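PDB 3BMA: D-alanyl-lipoteichoic acid synthetase, which probably takes part in loading lipoteichoic acid with D-alanine during cell wall biogenesis, as a membrane-associated member of the DltD family. Local coordinates for residues Asn246-Tyr249 and Asn250-Lys254; His378-Glu381 and Arg382-Ser385. The protein carries 1 engineered substitution. All blocks are in the same frame, centred on the assembly; numbering follows the deposited sequence. Where two conformers were deposited one is given.

Contact 1: residues Asn246-Tyr249 and Asn250-Lys254; sequences NYFY and NEQIK
The carbonyl oxygen of Tyr249 is gripped twice, by Lys254 N at 2.8 Å and more weakly by Ile253 N. The first bond spans five residues, a pi-type turn that widens the last part of the short helix 246-253, and Lys254 N lies almost straight out from the carbonyl, at a C=O...N angle of 175°. One step back, Phe248 O takes a regular helical bond from Gln252 N at 3.1 Å and a weak one from Glu251 N. The Phe248 ring, with CG anti to the backbone N (chi1 -179°), swings along the helix; Gln252 CB then sits over one face in a CH-pi contact, 4.2 Å from the ring centroid. Here glutamine serves through its aliphatic carbon, and its OE1 also reaches the ring's rim. Ile253, the buried residue of the group, suits its place by branching: CD1 meets Phe248 CE2 at 3.7 Å, and CG2 meets the Tyr249 ring, the two side chains crossing at about a right angle. Phe248 also packs on Asp348 and Thr349, tying the helix to that loop. On the exposed side, the carboxylate of Glu251 stands nearly upright to the Tyr247 ring, OE2 lying 3.3 Å from CD2 of Tyr247.

Contact 2: residues His378-Glu381 and Arg382-Ser385; sequences HLNE and RFFS
Asn380 meets Arg382 and Phe383 where the extended run 378-380 bends into a turn with helical backbone angles, which leads to the N-cap of helix 386-389. Gln328 bonds to this extended run, through the backbone of His378 and from its OE1 to Asn380 N. The Asn380 side chain reaches forward along the chain: with CG anti to the backbone N (chi1 -169°), OD1 comes over one face of the Phe383 ring, 4.0 Å above its plane and toward the rim, while CB lies 3.7 Å from Phe383 CE1. The amide is steeply inclined to the ring, and OD1 also touches Arg382 CB at 3.7 Å. The short side chain is thus just long enough to meet both neighbours. Glu381 follows, and its carbonyl oxygen receives Phe384 N at 3.2 Å. In one of its two conformers its aliphatic part runs alongside Phe384, with CG at the ring edge. Both phenylalanines are buried against helix 274-287, Phe384 also packing on helix 141-153 and Phe383 on helix 311-326, and Phe383 makes an edge-to-face contact with Trp388. The small hydroxyl of Ser385 suits an N-cap: it caps Trp388 N and also gives its proton to the turn, Ser385 OG lying 2.7 Å from Arg382 O and tilted 20° from the carbonyl plane.

How the contacts relate
Contacts 1 and 2 lie on opposite sides of the chain's centre, their own centres 41 Å apart and their nearest atoms about 30 Å apart, so neither touches the other. Between them in sequence come strands 291-296 and 333-335 of the central parallel sheet, consistent with the SGNH hydrolase clan to which the family belongs. Contact 1 makes up the short surface helix 246-253; contact 2 prepares the start of a helix, with its aromatics set against helix 274-287. Asp348, which Phe248 touches, opens an Asp-x-x-His sequence, the pattern that carries the catalytic Asp and His in SGNH hydrolases. By that resemblance contact 1 probably lies beside the active-site region, with contact 2 far from it.

Contact 1: residues Asn246-Tyr249 and Asn250-Lys254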
loop_
_atom_site.group_PDB
_atom_site.type_symbol
_atom_site.label_atom_id
_atom_site.label_comp_id
_atom_site.label_asym_id
_atom_site.label_seq_id
_atom_site.Cartn_x
_atom_site.Cartn_y
_atom_site.Cartn_z
ATOM N N ASN C 246 33.550 34.406 34.622
ATOM C CA ASN C 246 32.866 34.823 35.851
ATOM C C ASN C 246 31.510 34.155 36.061
ATOM O O ASN C 246 31.196 33.707 37.168
ATOM C CB ASN C 246 32.694 36.346 35.878
ATOM C CG ASN C 246 34.008 37.086 36.072
ATOM O OD1 ASN C 246 35.007 36.513 36.514
ATOM N ND2 ASN C 246 34.010 38.374 35.744
ATOM N N TYR C 247 30.729 34.085 34.985
ATOM C CA TYR C 247 29.380 33.531 35.006
ATOM C C TYR C 247 29.394 32.020 35.247
ATOM O O TYR C 247 28.577 31.507 36.012
ATOM C CB TYR C 247 28.680 33.844 33.684
ATOM C CG TYR C 247 27.333 34.518 33.822
ATOM C CD1 TYR C 247 27.239 35.906 33.967
ATOM C CD2 TYR C 247 26.153 33.777 33.785
ATOM C CE1 TYR C 247 26.001 36.536 34.087
ATOM C CE2 TYR C 247 24.908 34.396 33.905
ATOM C CZ TYR C 247 24.839 35.775 34.054
ATOM O OH TYR C 247 23.611 36.390 34.172
ATOM N N PHE C 248 30.331 31.323 34.603
ATOM C CA PHE C 248 30.458 29.868 34.728
ATOM C C PHE C 248 30.979 29.424 36.097
ATOM O O PHE C 248 30.502 28.429 36.651
ATOM C CB PHE C 248 31.352 29.294 33.619
ATOM C CG PHE C 248 31.500 27.795 33.674
ATOM C CD1 PHE C 248 30.547 26.970 33.086
ATOM C CD2 PHE C 248 32.586 27.204 34.323
ATOM C CE1 PHE C 248 30.672 25.586 33.138
ATOM C CE2 PHE C 248 32.720 25.819 34.378
ATOM C CZ PHE C 248 31.762 25.010 33.787
ATOM N N TYR C 249 31.971 30.149 36.615
ATOM C CA TYR C 249 32.604 29.822 37.894
ATOM C C TYR C 249 31.616 29.871 39.058
ATOM O O TYR C 249 31.640 28.996 39.919
ATOM C CB TYR C 249 33.802 30.742 38.161
ATOM C CG TYR C 249 34.498 30.494 39.483
ATOM C CD1 TYR C 249 34.326 31.369 40.558
ATOM C CD2 TYR C 249 35.331 29.387 39.660
ATOM C CE1 TYR C 249 34.960 31.146 41.777
ATOM C CE2 TYR C 249 35.972 29.156 40.878
ATOM C CZ TYR C 249 35.782 30.040 41.930
ATOM O OH TYR C 249 36.411 29.824 43.133
ATOM N N ASN C 250 30.750 30.884 39.060
ATOM C CA ASN C 250 29.732 31.053 40.099
ATOM C C ASN C 250 28.675 29.951 40.122
ATOM O O ASN C 250 28.214 29.551 41.193
ATOM C CB ASN C 250 29.037 32.411 39.955
ATOM C CG ASN C 250 29.950 33.580 40.287
ATOM O OD1 ASN C 250 30.803 33.493 41.175
ATOM N ND2 ASN C 250 29.764 34.688 39.578
ATOM N N GLU C 251 28.313 29.457 38.941
ATOM C CA GLU C 251 27.169 28.559 38.794
ATOM C C GLU C 251 27.479 27.065 38.912
ATOM O O GLU C 251 26.701 26.317 39.508
ATOM C CB GLU C 251 26.418 28.863 37.494
ATOM C CG GLU C 251 25.594 30.151 37.554
ATOM C CD GLU C 251 25.236 30.710 36.183
ATOM O OE1 GLU C 251 25.341 29.975 35.175
ATOM O OE2 GLU C 251 24.844 31.894 36.116
ATOM N N GLN C 252 28.607 26.632 38.349
ATOM C CA GLN C 252 28.941 25.203 38.297
ATOM C C GLN C 252 30.033 24.733 39.263
ATOM O O GLN C 252 30.126 23.537 39.550
ATOM C CB GLN C 252 29.291 24.773 36.867
ATOM C CG GLN C 252 28.158 24.077 36.116
ATOM C CD GLN C 252 27.147 25.043 35.528
ATOM O OE1 GLN C 252 27.505 25.992 34.828
ATOM N NE2 GLN C 252 25.870 24.798 35.802
ATOM N N ILE C 253 30.856 25.658 39.754
ATOM C CA ILE C 253 32.070 25.283 40.495
ATOM C C ILE C 253 32.211 25.930 41.886
ATOM O O ILE C 253 32.715 25.289 42.814
ATOM C CB ILE C 253 33.345 25.462 39.593
ATOM C CG1 ILE C 253 33.493 24.249 38.666
ATOM C CG2 ILE C 253 34.628 25.653 40.410
ATOM C CD1 ILE C 253 34.337 24.482 37.444
ATOM N N LYS C 254 31.727 27.167 42.031
ATOM C CA LYS C 254 31.911 27.977 43.251
ATOM C C LYS C 254 31.548 27.283 44.566
ATOM O O LYS C 254 32.409 27.111 45.432
ATOM C CB LYS C 254 31.157 29.308 43.140
ATOM C CG LYS C 254 31.455 30.309 44.255
ATOM C CD LYS C 254 30.546 31.536 44.172
ATOM C CE LYS C 254 29.094 31.198 44.516
ATOM N NZ LYS C 254 28.218 32.403 44.533
#

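Contact 2: residues His378-Glu381 and Arg382-Ser385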
loop_
_atom_site.group_PDB
_atom_site.type_symbol
_atom_site.label_atom_id
_atom_site.label_comp_id
_atom_site.label_asym_id
_atom_site.label_seq_id
_atom_site.Cartn_x
_atom_site.Cartn_y
_atom_site.Cartn_z
ATOM N N HIS C 378 40.225 4.564 3.897
ATOM C CA HIS C 378 40.271 3.111 4.010
ATOM C C HIS C 378 39.687 2.682 5.355
ATOM O O HIS C 378 40.396 2.604 6.364
ATOM C CB HIS C 378 41.707 2.602 3.822
ATOM C CG HIS C 378 42.273 2.880 2.462
ATOM N ND1 HIS C 378 42.785 4.109 2.105
ATOM C CD2 HIS C 378 42.398 2.089 1.371
ATOM C CE1 HIS C 378 43.203 4.063 0.852
ATOM N NE2 HIS C 378 42.981 2.847 0.385
ATOM N N LEU C 379 38.383 2.410 5.354
ATOM C CA LEU C 379 37.625 2.178 6.583
ATOM C C LEU C 379 37.916 0.839 7.252
ATOM O O LEU C 379 37.992 -0.198 6.590
ATOM C CB LEU C 379 36.118 2.310 6.328
ATOM C CG LEU C 379 35.532 3.686 5.991
ATOM C CD1 LEU C 379 34.057 3.540 5.644
ATOM C CD2 LEU C 379 35.715 4.688 7.123
ATOM N N ASN C 380 38.081 0.883 8.570
ATOM C CA ASN C 380 38.248 -0.320 9.374
ATOM C C ASN C 380 36.995 -0.554 10.206
ATOM O O ASN C 380 36.591 0.303 10.997
ATOM C CB ASN C 380 39.494 -0.215 10.263
ATOM C CG ASN C 380 39.867 -1.538 10.930
ATOM O OD1 ASN C 380 40.518 -1.548 11.974
ATOM N ND2 ASN C 380 39.467 -2.654 10.329
ATOM N N GLU C 381 36.401 -1.730 10.019
ATOM C CA GLU C 381 35.137 -2.077 10.655
ATOM C C GLU C 381 35.326 -2.594 12.084
ATOM O O GLU C 381 34.357 -2.766 12.824
ATOM C CB GLU C 381 34.392 -3.104 9.797
ATOM C CG GLU C 381 32.943 -2.741 9.501
ATOM C CD GLU C 381 32.770 -1.874 8.254
ATOM O OE1 GLU C 381 33.350 -0.765 8.182
ATOM O OE2 GLU C 381 32.027 -2.301 7.343
ATOM N N ARG C 382 36.580 -2.831 12.469
ATOM C CA ARG C 382 36.914 -3.272 13.825
ATOM C C ARG C 382 36.778 -2.141 14.849
ATOM O O ARG C 382 36.789 -2.384 16.056
ATOM C CB ARG C 382 38.318 -3.885 13.872
ATOM C CG ARG C 382 38.362 -5.346 13.452
ATOM C CD ARG C 382 39.760 -5.774 13.037
ATOM N NE ARG C 382 39.771 -7.136 12.500
ATOM C CZ ARG C 382 40.806 -7.705 11.885
ATOM N NH1 ARG C 382 41.941 -7.038 11.711
ATOM N NH2 ARG C 382 40.704 -8.950 11.436
ATOM N N PHE C 383 36.631 -0.910 14.361
ATOM C CA PHE C 383 36.363 0.242 15.215
ATOM C C PHE C 383 34.911 0.283 15.705
ATOM O O PHE C 383 34.585 1.047 16.615
ATOM C CB PHE C 383 36.720 1.549 14.501
ATOM C CG PHE C 383 38.195 1.736 14.252
ATOM C CD1 PHE C 383 38.648 2.229 13.036
ATOM C CD2 PHE C 383 39.130 1.427 15.232
ATOM C CE1 PHE C 383 40.007 2.412 12.805
ATOM C CE2 PHE C 383 40.489 1.606 15.009
ATOM C CZ PHE C 383 40.926 2.098 13.793
ATOM N N PHE C 384 34.049 -0.531 15.093
ATOM C CA PHE C 384 32.678 -0.741 15.569
ATOM C C PHE C 384 32.610 -1.716 16.745
ATOM O O PHE C 384 31.621 -1.730 17.484
ATOM C CB PHE C 384 31.781 -1.275 14.442
ATOM C CG PHE C 384 31.284 -0.219 13.495
ATOM C CD1 PHE C 384 31.582 -0.291 12.138
ATOM C CD2 PHE C 384 30.503 0.835 13.954
ATOM C CE1 PHE C 384 31.118 0.675 11.253
ATOM C CE2 PHE C 384 30.044 1.813 13.080
ATOM C CZ PHE C 384 30.347 1.731 11.727
ATOM N N SER C 385 33.654 -2.527 16.905
ATOM C CA SER C 385 33.666 -3.616 17.886
ATOM C C SER C 385 33.857 -3.154 19.329
ATOM O O SER C 385 34.346 -2.053 19.586
ATOM C CB SER C 385 34.743 -4.647 17.533
ATOM O OG SER C 385 36.027 -4.190 17.923
#